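Local coordinates for cyclic di-GMP receptor atypical PilZ domain-containing protein (PDB 3RQA) that is of unknown function but carries an atypical PilZ domain, probably related to cyclic di-GMP receptors, and assembles into a tetramer through an unusual helical bundle, at residues Arg50-Gly53 and Gln54-Leu58; Val104-Val108 and Arg109-Leu113; Leu176-Leu179 and His180-Gln183. All blocks are in the same frame, centred on the assembly; numbering follows the deposited sequence.

Interaction 1 of 3, residues Arg50-Gly53 and Gln54-Leu58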
ATOM      1  N   ARG C  50     -10.233   7.472  15.435  1.00 23.83           N
ATOM      2  CA  ARG C  50      -9.620   6.798  16.567  1.00 24.70           C
ATOM      3  C   ARG C  50      -8.190   6.359  16.269  1.00 26.10           C
ATOM      4  O   ARG C  50      -7.286   6.616  17.054  1.00 23.02           O
ATOM      5  CB  ARG C  50     -10.451   5.587  16.984  1.00 26.65           C
ATOM      6  CG  ARG C  50     -11.800   5.937  17.605  1.00 31.27           C
ATOM      7  CD  ARG C  50     -12.463   4.696  18.205  1.00 31.53           C
ATOM      8  NE  ARG C  50     -13.802   4.990  18.708  1.00 36.94           N
ATOM      9  CZ  ARG C  50     -14.074   5.812  19.721  1.00 37.13           C
ATOM     10  NH1 ARG C  50     -15.332   6.013  20.087  1.00 38.95           N
ATOM     11  NH2 ARG C  50     -13.100   6.422  20.378  1.00 36.21           N
ATOM     12  N   SER C  51      -7.990   5.702  15.132  1.00 25.41           N
ATOM     13  CA  SER C  51      -6.662   5.233  14.758  1.00 27.99           C
ATOM     14  C   SER C  51      -5.713   6.410  14.679  1.00 27.72           C
ATOM     15  O   SER C  51      -4.574   6.343  15.138  1.00 25.86           O
ATOM     16  CB  SER C  51      -6.718   4.516  13.409  1.00 30.11           C
ATOM     17  OG  SER C  51      -7.636   3.436  13.457  1.00 34.66           O
ATOM     18  N   LEU C  52      -6.211   7.499  14.108  1.00 30.52           N
ATOM     19  CA  LEU C  52      -5.438   8.725  13.951  1.00 32.90           C
ATOM     20  C   LEU C  52      -4.988   9.233  15.328  1.00 33.53           C
ATOM     21  O   LEU C  52      -3.854   9.681  15.501  1.00 35.36           O
ATOM     22  CB  LEU C  52      -6.307   9.772  13.242  1.00 33.74           C
ATOM     23  CG  LEU C  52      -5.670  10.909  12.443  1.00 35.53           C
ATOM     24  CD1 LEU C  52      -4.687  10.341  11.409  1.00 34.71           C
ATOM     25  CD2 LEU C  52      -6.776  11.716  11.760  1.00 32.85           C
ATOM     26  N   GLY C  53      -5.876   9.142  16.308  1.00 33.45           N
ATOM     27  CA  GLY C  53      -5.543   9.607  17.643  1.00 34.31           C
ATOM     28  C   GLY C  53      -4.471   8.757  18.308  1.00 34.84           C
ATOM     29  O   GLY C  53      -3.543   9.272  18.943  1.00 31.51           O
ATOM     30  N   GLN C  54      -4.591   7.445  18.150  1.00 33.25           N
ATOM     31  CA  GLN C  54      -3.642   6.529  18.757  1.00 35.03           C
ATOM     32  C   GLN C  54      -2.233   6.698  18.230  1.00 36.45           C
ATOM     33  O   GLN C  54      -1.266   6.424  18.938  1.00 36.71           O
ATOM     34  CB  GLN C  54      -4.097   5.097  18.546  1.00 35.44           C
ATOM     35  CG  GLN C  54      -5.359   4.767  19.292  1.00 38.69           C
ATOM     36  CD  GLN C  54      -5.742   3.324  19.120  1.00 43.41           C
ATOM     37  OE1 GLN C  54      -6.732   3.003  18.453  1.00 46.23           O
ATOM     38  NE2 GLN C  54      -4.944   2.430  19.706  1.00 45.83           N
ATOM     39  N   VAL C  55      -2.111   7.154  16.992  1.00 36.83           N
ATOM     40  CA  VAL C  55      -0.798   7.337  16.389  1.00 40.22           C
ATOM     41  C   VAL C  55      -0.195   8.727  16.608  1.00 42.53           C
ATOM     42  O   VAL C  55       1.017   8.868  16.720  1.00 43.14           O
ATOM     43  CB  VAL C  55      -0.849   7.041  14.867  1.00 39.60           C
ATOM     44  CG1 VAL C  55       0.507   7.316  14.222  1.00 40.54           C
ATOM     45  CG2 VAL C  55      -1.258   5.596  14.638  1.00 36.45           C
ATOM     46  N   GLU C  56      -1.041   9.743  16.702  1.00 46.71           N
ATOM     47  CA  GLU C  56      -0.572  11.112  16.867  1.00 52.09           C
ATOM     48  C   GLU C  56      -0.263  11.619  18.277  1.00 56.00           C
ATOM     49  O   GLU C  56      -0.192  10.853  19.247  1.00 55.56           O
ATOM     50  CB  GLU C  56      -1.565  12.072  16.208  1.00 52.89           C
ATOM     51  CG  GLU C  56      -1.524  12.078  14.686  1.00 55.48           C
ATOM     52  CD  GLU C  56      -2.556  13.015  14.088  1.00 58.71           C
ATOM     53  OE1 GLU C  56      -2.533  13.242  12.856  1.00 58.06           O
ATOM     54  OE2 GLU C  56      -3.399  13.526  14.857  1.00 61.83           O
ATOM     55  N   ASP C  57      -0.078  12.942  18.336  1.00 59.63           N
ATOM     56  CA  ASP C  57       0.230  13.730  19.543  1.00 62.22           C
ATOM     57  C   ASP C  57       1.599  13.377  20.164  1.00 63.65           C
ATOM     58  O   ASP C  57       1.697  12.887  21.299  1.00 64.15           O
ATOM     59  CB  ASP C  57      -0.923  13.638  20.592  1.00 62.94           C
ATOM     60  CG  ASP C  57      -1.725  14.975  20.727  1.00 64.20           C
ATOM     61  OD1 ASP C  57      -2.788  15.138  20.058  1.00 62.85           O
ATOM     62  OD2 ASP C  57      -1.277  15.884  21.496  1.00 63.54           O
ATOM     63  N   LEU C  58       2.647  13.659  19.378  1.00 64.19           N
ATOM     64  CA  LEU C  58       4.054  13.433  19.749  1.00 65.51           C
ATOM     65  C   LEU C  58       4.299  12.261  20.720  1.00 66.48           C
ATOM     66  O   LEU C  58       4.212  11.092  20.273  1.00 66.73           O
ATOM     67  CB  LEU C  58       4.643  14.718  20.355  1.00 64.73           C
ATOM     68  CG  LEU C  58       6.096  14.650  20.885  1.00 64.93           C
ATOM     69  CD1 LEU C  58       7.071  14.501  19.703  1.00 63.04           C
ATOM     70  CD2 LEU C  58       6.424  15.940  21.706  1.00 63.47           C
TER
HETATM   71  O   HOH W   1      -2.308  10.118  21.284  1.00 63.62           O

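Interaction 2 of 3, residues Val104-Val108 and Arg109-Leu113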
ATOM      1  N   VAL C 104     -12.582  27.227   8.987  1.00 31.94           N
ATOM      2  CA  VAL C 104     -13.878  26.631   9.266  1.00 30.24           C
ATOM      3  C   VAL C 104     -14.186  26.682  10.764  1.00 30.79           C
ATOM      4  O   VAL C 104     -13.289  26.888  11.581  1.00 31.15           O
ATOM      5  CB  VAL C 104     -13.906  25.147   8.795  1.00 30.04           C
ATOM      6  CG1 VAL C 104     -13.388  25.047   7.371  1.00 27.50           C
ATOM      7  CG2 VAL C 104     -13.053  24.276   9.721  1.00 30.27           C
ATOM      8  N   HIS C 105     -15.463  26.517  11.103  1.00 28.41           N
ATOM      9  CA  HIS C 105     -15.902  26.489  12.485  1.00 28.94           C
ATOM     10  C   HIS C 105     -16.536  25.114  12.608  1.00 26.99           C
ATOM     11  O   HIS C 105     -17.606  24.845  12.053  1.00 28.74           O
ATOM     12  CB  HIS C 105     -16.922  27.590  12.777  1.00 31.92           C
ATOM     13  CG  HIS C 105     -16.908  28.054  14.202  1.00 35.61           C
ATOM     14  ND1 HIS C 105     -18.015  28.586  14.825  1.00 39.78           N
ATOM     15  CD2 HIS C 105     -15.917  28.064  15.125  1.00 37.15           C
ATOM     16  CE1 HIS C 105     -17.708  28.901  16.072  1.00 39.37           C
ATOM     17  NE2 HIS C 105     -16.441  28.593  16.278  1.00 38.11           N
ATOM     18  N   TRP C 106     -15.863  24.252  13.356  1.00 26.12           N
ATOM     19  CA  TRP C 106     -16.257  22.861  13.519  1.00 23.85           C
ATOM     20  C   TRP C 106     -16.689  22.431  14.926  1.00 24.71           C
ATOM     21  O   TRP C 106     -15.981  22.671  15.905  1.00 25.60           O
ATOM     22  CB  TRP C 106     -15.064  22.012  13.053  1.00 21.63           C
ATOM     23  CG  TRP C 106     -15.281  20.558  12.852  1.00 21.17           C
ATOM     24  CD1 TRP C 106     -16.472  19.894  12.772  1.00 21.67           C
ATOM     25  CD2 TRP C 106     -14.258  19.584  12.609  1.00 21.40           C
ATOM     26  NE1 TRP C 106     -16.256  18.566  12.488  1.00 21.28           N
ATOM     27  CE2 TRP C 106     -14.905  18.348  12.383  1.00 21.70           C
ATOM     28  CE3 TRP C 106     -12.858  19.635  12.560  1.00 20.19           C
ATOM     29  CZ2 TRP C 106     -14.193  17.166  12.109  1.00 21.20           C
ATOM     30  CZ3 TRP C 106     -12.150  18.460  12.290  1.00 21.81           C
ATOM     31  CH2 TRP C 106     -12.821  17.244  12.069  1.00 20.28           C
ATOM     32  N   SER C 107     -17.853  21.791  15.009  1.00 23.09           N
ATOM     33  CA  SER C 107     -18.374  21.263  16.270  1.00 23.06           C
ATOM     34  C   SER C 107     -18.856  19.841  15.962  1.00 21.79           C
ATOM     35  O   SER C 107     -18.852  19.414  14.812  1.00 22.15           O
ATOM     36  CB  SER C 107     -19.550  22.100  16.802  1.00 22.12           C
ATOM     37  OG  SER C 107     -20.789  21.692  16.233  1.00 21.89           O
ATOM     38  N   VAL C 108     -19.268  19.120  16.993  1.00 21.18           N
ATOM     39  CA  VAL C 108     -19.749  17.761  16.841  1.00 22.47           C
ATOM     40  C   VAL C 108     -21.034  17.726  16.017  1.00 23.08           C
ATOM     41  O   VAL C 108     -21.342  16.722  15.386  1.00 24.89           O
ATOM     42  CB  VAL C 108     -20.024  17.124  18.230  1.00 24.05           C
ATOM     43  CG1 VAL C 108     -21.169  17.841  18.910  1.00 27.32           C
ATOM     44  CG2 VAL C 108     -20.342  15.648  18.088  1.00 26.19           C
ATOM     45  N   ARG C 109     -21.771  18.832  16.023  1.00 23.56           N
ATOM     46  CA  ARG C 109     -23.042  18.935  15.305  1.00 24.88           C
ATOM     47  C   ARG C 109     -22.946  19.240  13.818  1.00 24.99           C
ATOM     48  O   ARG C 109     -23.754  18.751  13.023  1.00 25.06           O
ATOM     49  CB  ARG C 109     -23.920  20.014  15.933  1.00 25.17           C
ATOM     50  CG  ARG C 109     -24.293  19.769  17.378  1.00 27.36           C
ATOM     51  CD  ARG C 109     -25.131  20.923  17.898  1.00 28.92           C
ATOM     52  NE  ARG C 109     -25.216  20.925  19.352  1.00 30.55           N
ATOM     53  CZ  ARG C 109     -25.218  22.030  20.085  1.00 32.26           C
ATOM     54  NH1 ARG C 109     -25.139  23.215  19.489  1.00 30.47           N
ATOM     55  NH2 ARG C 109     -25.280  21.951  21.411  1.00 33.11           N
ATOM     56  N   GLY C 110     -21.978  20.073  13.452  1.00 24.43           N
ATOM     57  CA  GLY C 110     -21.809  20.463  12.061  1.00 22.82           C
ATOM     58  C   GLY C 110     -20.603  21.356  11.842  1.00 23.73           C
ATOM     59  O   GLY C 110     -19.704  21.436  12.692  1.00 21.66           O
ATOM     60  N   ILE C 111     -20.589  22.046  10.703  1.00 24.23           N
ATOM     61  CA  ILE C 111     -19.475  22.908  10.349  1.00 24.28           C
ATOM     62  C   ILE C 111     -19.873  24.098   9.470  1.00 26.26           C
ATOM     63  O   ILE C 111     -20.826  24.039   8.695  1.00 26.19           O
ATOM     64  CB  ILE C 111     -18.366  22.068   9.629  1.00 26.28           C
ATOM     65  CG1 ILE C 111     -17.116  22.909   9.380  1.00 26.88           C
ATOM     66  CG2 ILE C 111     -18.899  21.515   8.316  1.00 24.44           C
ATOM     67  CD1 ILE C 111     -15.925  22.075   8.905  1.00 28.16           C
ATOM     68  N   ARG C 112     -19.138  25.190   9.630  1.00 26.79           N
ATOM     69  CA  ARG C 112     -19.347  26.397   8.852  1.00 27.41           C
ATOM     70  C   ARG C 112     -18.072  26.529   8.040  1.00 28.22           C
ATOM     71  O   ARG C 112     -16.986  26.688   8.609  1.00 25.97           O
ATOM     72  CB  ARG C 112     -19.489  27.608   9.766  1.00 29.56           C
ATOM     73  CG  ARG C 112     -19.608  28.946   9.050  1.00 31.33           C
ATOM     74  CD  ARG C 112     -19.802  30.078  10.067  1.00 33.40           C
ATOM     75  NE  ARG C 112     -18.543  30.526  10.660  1.00 37.58           N
ATOM     76  CZ  ARG C 112     -18.410  30.971  11.909  1.00 40.13           C
ATOM     77  NH1 ARG C 112     -19.459  31.027  12.725  1.00 39.50           N
ATOM     78  NH2 ARG C 112     -17.226  31.378  12.341  1.00 40.82           N
ATOM     79  N   LEU C 113     -18.204  26.433   6.718  1.00 26.86           N
ATOM     80  CA  LEU C 113     -17.058  26.534   5.824  1.00 28.82           C
ATOM     81  C   LEU C 113     -17.420  27.274   4.541  1.00 30.41           C
ATOM     82  O   LEU C 113     -18.604  27.409   4.197  1.00 32.00           O
ATOM     83  CB  LEU C 113     -16.525  25.132   5.505  1.00 27.40           C
ATOM     84  CG  LEU C 113     -17.504  24.124   4.895  1.00 32.34           C
ATOM     85  CD1 LEU C 113     -17.718  24.415   3.421  1.00 29.27           C
ATOM     86  CD2 LEU C 113     -16.954  22.718   5.076  1.00 29.28           C
TER

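Interaction 3 of 3, residues Leu176-Leu179 and His180-Gln183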
ATOM      1  N   LEU C 176     -12.258  16.619  18.532  1.00 24.71           N
ATOM      2  CA  LEU C 176     -12.393  18.058  18.697  1.00 26.32           C
ATOM      3  C   LEU C 176     -11.757  18.509  20.014  1.00 27.10           C
ATOM      4  O   LEU C 176     -11.024  19.504  20.050  1.00 23.49           O
ATOM      5  CB  LEU C 176     -13.864  18.469  18.664  1.00 27.72           C
ATOM      6  CG  LEU C 176     -14.517  18.468  17.279  1.00 29.85           C
ATOM      7  CD1 LEU C 176     -16.010  18.793  17.414  1.00 29.42           C
ATOM      8  CD2 LEU C 176     -13.818  19.499  16.400  1.00 30.00           C
ATOM      9  N   PHE C 177     -12.029  17.770  21.085  1.00 27.27           N
ATOM     10  CA  PHE C 177     -11.470  18.120  22.382  1.00 29.68           C
ATOM     11  C   PHE C 177      -9.948  18.174  22.284  1.00 31.29           C
ATOM     12  O   PHE C 177      -9.341  19.157  22.707  1.00 30.73           O
ATOM     13  CB  PHE C 177     -11.908  17.118  23.450  1.00 30.58           C
ATOM     14  CG  PHE C 177     -11.613  17.563  24.850  1.00 31.93           C
ATOM     15  CD1 PHE C 177     -10.376  17.314  25.427  1.00 31.81           C
ATOM     16  CD2 PHE C 177     -12.566  18.264  25.580  1.00 33.11           C
ATOM     17  CE1 PHE C 177     -10.087  17.757  26.720  1.00 35.54           C
ATOM     18  CE2 PHE C 177     -12.292  18.712  26.870  1.00 34.02           C
ATOM     19  CZ  PHE C 177     -11.051  18.459  27.442  1.00 34.72           C
ATOM     20  N   ARG C 178      -9.330  17.141  21.711  1.00 32.16           N
ATOM     21  CA  ARG C 178      -7.868  17.144  21.561  1.00 35.39           C
ATOM     22  C   ARG C 178      -7.375  18.358  20.766  1.00 36.84           C
ATOM     23  O   ARG C 178      -6.474  19.068  21.206  1.00 36.91           O
ATOM     24  CB  ARG C 178      -7.363  15.890  20.844  1.00 37.30           C
ATOM     25  CG  ARG C 178      -7.526  14.596  21.595  1.00 39.62           C
ATOM     26  CD  ARG C 178      -6.591  13.544  21.026  1.00 45.08           C
ATOM     27  NE  ARG C 178      -7.245  12.246  20.962  1.00 49.49           N
ATOM     28  CZ  ARG C 178      -8.110  11.892  20.014  1.00 51.94           C
ATOM     29  NH1 ARG C 178      -8.672  10.688  20.037  1.00 51.55           N
ATOM     30  NH2 ARG C 178      -8.394  12.736  19.030  1.00 54.15           N
ATOM     31  N   LEU C 179      -7.953  18.579  19.589  1.00 36.52           N
ATOM     32  CA  LEU C 179      -7.546  19.703  18.754  1.00 37.47           C
ATOM     33  C   LEU C 179      -7.572  21.002  19.535  1.00 39.16           C
ATOM     34  O   LEU C 179      -6.695  21.853  19.380  1.00 36.47           O
ATOM     35  CB  LEU C 179      -8.469  19.849  17.536  1.00 38.57           C
ATOM     36  CG  LEU C 179      -8.336  18.870  16.372  1.00 39.36           C
ATOM     37  CD1 LEU C 179      -9.201  19.351  15.215  1.00 39.99           C
ATOM     38  CD2 LEU C 179      -6.886  18.779  15.937  1.00 40.98           C
ATOM     39  N   HIS C 180      -8.589  21.146  20.377  1.00 40.93           N
ATOM     40  CA  HIS C 180      -8.760  22.351  21.167  1.00 44.82           C
ATOM     41  C   HIS C 180      -7.664  22.577  22.206  1.00 47.30           C
ATOM     42  O   HIS C 180      -7.105  23.674  22.291  1.00 46.22           O
ATOM     43  CB  HIS C 180     -10.133  22.339  21.846  1.00 47.28           C
ATOM     44  CG  HIS C 180     -10.422  23.578  22.633  1.00 51.16           C
ATOM     45  ND1 HIS C 180      -9.833  23.840  23.850  1.00 53.59           N
ATOM     46  CD2 HIS C 180     -11.185  24.659  22.344  1.00 52.81           C
ATOM     47  CE1 HIS C 180     -10.218  25.030  24.277  1.00 54.07           C
ATOM     48  NE2 HIS C 180     -11.038  25.549  23.381  1.00 54.67           N
ATOM     49  N   ARG C 181      -7.348  21.552  22.992  1.00 48.69           N
ATOM     50  CA  ARG C 181      -6.317  21.713  24.005  1.00 52.09           C
ATOM     51  C   ARG C 181      -4.973  21.952  23.347  1.00 53.50           C
ATOM     52  O   ARG C 181      -4.137  22.669  23.886  1.00 53.56           O
ATOM     53  CB  ARG C 181      -6.243  20.491  24.923  1.00 52.61           C
ATOM     54  CG  ARG C 181      -5.634  19.253  24.308  1.00 54.59           C
ATOM     55  CD  ARG C 181      -5.608  18.124  25.330  1.00 56.73           C
ATOM     56  NE  ARG C 181      -5.178  16.858  24.744  1.00 58.44           N
ATOM     57  CZ  ARG C 181      -5.512  15.666  25.229  1.00 59.60           C
ATOM     58  NH1 ARG C 181      -6.280  15.584  26.309  1.00 59.61           N
ATOM     59  NH2 ARG C 181      -5.088  14.557  24.631  1.00 58.87           N
ATOM     60  N   ARG C 182      -4.771  21.366  22.172  1.00 55.63           N
ATOM     61  CA  ARG C 182      -3.515  21.543  21.465  1.00 58.38           C
ATOM     62  C   ARG C 182      -3.387  22.967  20.916  1.00 59.17           C
ATOM     63  O   ARG C 182      -2.329  23.584  21.050  1.00 59.00           O
ATOM     64  CB  ARG C 182      -3.380  20.513  20.335  1.00 60.37           C
ATOM     65  CG  ARG C 182      -1.984  20.481  19.717  1.00 64.54           C
ATOM     66  CD  ARG C 182      -1.638  19.150  19.044  1.00 67.00           C
ATOM     67  NE  ARG C 182      -2.351  18.928  17.787  1.00 69.86           N
ATOM     68  CZ  ARG C 182      -3.530  18.318  17.677  1.00 71.67           C
ATOM     69  NH1 ARG C 182      -4.153  17.855  18.756  1.00 72.11           N
ATOM     70  NH2 ARG C 182      -4.084  18.164  16.481  1.00 71.55           N
ATOM     71  N   GLN C 183      -4.455  23.499  20.312  1.00 59.68           N
ATOM     72  CA  GLN C 183      -4.397  24.862  19.778  1.00 60.71           C
ATOM     73  C   GLN C 183      -4.085  25.820  20.929  1.00 62.30           C
ATOM     74  O   GLN C 183      -3.282  26.744  20.786  1.00 62.38           O
ATOM     75  CB  GLN C 183      -5.731  25.242  19.116  1.00 60.33           C
ATOM     76  CG  GLN C 183      -5.927  24.638  17.682  1.00 59.84           C
ATOM     77  CD  GLN C 183      -7.333  24.872  17.113  1.00 59.96           C
ATOM     78  OE1 GLN C 183      -8.289  24.134  17.437  1.00 59.77           O
ATOM     79  NE2 GLN C 183      -7.471  25.906  16.268  1.00 58.69           N
TER

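Interaction 1 of 3, residues Arg50-Gly53 and Gln54-Leu58
Leu52 and Glu56, one helical turn apart, lie side by side and point the same way, the carboxylate of Glu56 running up beside the isobutyl group. OE1 of Glu56 comes within 3.9 Å of CD1 of Leu52, a van der Waals approach of the carboxylate to the branch. The chain of Glu56 is extended, with CG beside its own backbone N (chi1 -74°), which carries the carboxylate past Leu52 to Trp134 and Ser132, both hydrogen-bonded to OE1. Leu52 suits this buried place, since its branches also meet Pro131, Trp134 and Leu135.

One turn along the helix, Gln54 lays its CG against the carbonyl O of Arg50, 3.5 Å away, while its backbone N bonds to that same oxygen at 3.0 Å. CG2 of Val55 rests on Ser51 O at 3.4 Å, and Ser51, Gln54 and Val55 together pack against Leu83, Ala79 and Lys80 of a second subunit.

Glu56 N still bonds to Leu52 O (3.1 Å), yet Glu56 is the first residue to leave helical angles. A water joins a carbonyl of the last turn, Gly53 O, to Glu56 O just beyond it, while Glu56, gripped twice at OE1, ties that end to the neighbouring loop.

Interaction 2 of 3, residues Val104-Val108 and Arg109-Leu113
CG of His105 and of Arg112 both stand anti to the backbone N (chi1 -152° for His105), and a bend at chi3 of Arg112 (82°) brings the face of its guanidinium against CB of His105; their direct pairing puts both side chains on one face of the hairpin. That CB sits above the guanidinium centre, ND1 of His105 lies 3.5 Å from NH1 of Arg112, and the two planes are 27° apart. A long, flat-ended arginine can lie against its neighbour and still send NH1 to a salt bridge with Asp15.

Beneath them the backbones form an antiparallel hydrogen-bonded pair: His105 N to Arg112 O and Arg112 N to His105 O, both 2.9 Å. On the other face Trp106 and Ile111 form a non-hydrogen-bonded pair, CD1 of Ile111 lying over one face of the indole near its CG end, against CB of Trp106 and 3.7 Å from CB of Val104.

At the turn Ser107 N bonds to Gly110 O (3.0 Å), closing a two-residue hairpin loop. OG of Ser107 accepts Arg109 N at 3.0 Å and, weakly, Gly110 N, and it is also hydrogen-bonded to Leu18 O; a small hydroxyl can serve both the turn and helix 12-19.

The two strands are neighbours in the middle of the barrel sheet, flanked by strands 24-34 and 155-161, which bond to their outer edges. Trp106 reaches Leu172 and His175 of helix 165-185 as well as Leu129 of strand 124-129, while the His105 and Arg112 face is met by Phe19, Ser5 and Leu7.

Interaction 3 of 3, residues Leu176-Leu179 and His180-Gln183
Four successive i to i+4 hydrogen bonds join Leu176-Leu179 to His180-Gln183 in a regular alpha-helix of about two turns: His180 N to Leu176 O, Arg181 N to Phe177 O, Arg182 N to Arg178 O and Gln183 N to Leu179 O, all between 2.9 and 3.1 Å.

Arg178 and Arg181 run side by side in the same direction. CG of Arg178 lies over one face of the Arg181 guanidinium, 3.9 Å from NH2, and the two guanidinium planes stand 72° apart. Arg181 places CG between its backbone N and carbonyl carbon (chi1 73°), folding the extended chain back along the helix, so that CG touches Arg178 O at 3.2 Å and NH1 comes to the edge of the Phe177 ring, 4.4 Å from CE1. CB of Arg182 rests 3.5 Å from Arg178 O. Leu179 suits the side facing strand 24-34, where it meets Leu27, with His180 over Cys25.

Methylenes of Arg178 lie against the face of Arg181's guanidinium, which keeps the like charges apart: NE of Arg178 and NH2 of Arg181 are 4.8 Å from each other. Arg178 reaches toward Gly53, and Arg182 has a weak, long ion pair with Asp57; the local surface is probably rich in positive charge, partly offset by Asp57.

Interactions 2 and 3 meet at the middle of helix 165-185: CD1 of Leu176 comes 3.3 Å from N of Val108, and CD2 of Leu176 lies 3.8 Å from CD2 of Trp106, so the helix rests on the turn end of the hairpin. Interaction 3 also touches interaction 1, where NH1 of Arg182 is 3.3 Å from OD1 of Asp57, a long and weak ion pair, and Arg178 packs on Gly53. Interactions 1 and 2 do not touch, their nearest atoms being about 8 Å apart and their centres about 21 Å. Helix 165-185 thus bridges barrel and helix 42-55, and a bound acetate, probably from the crystallisation liquor, lies about 4 Å from the Glu56 side chain.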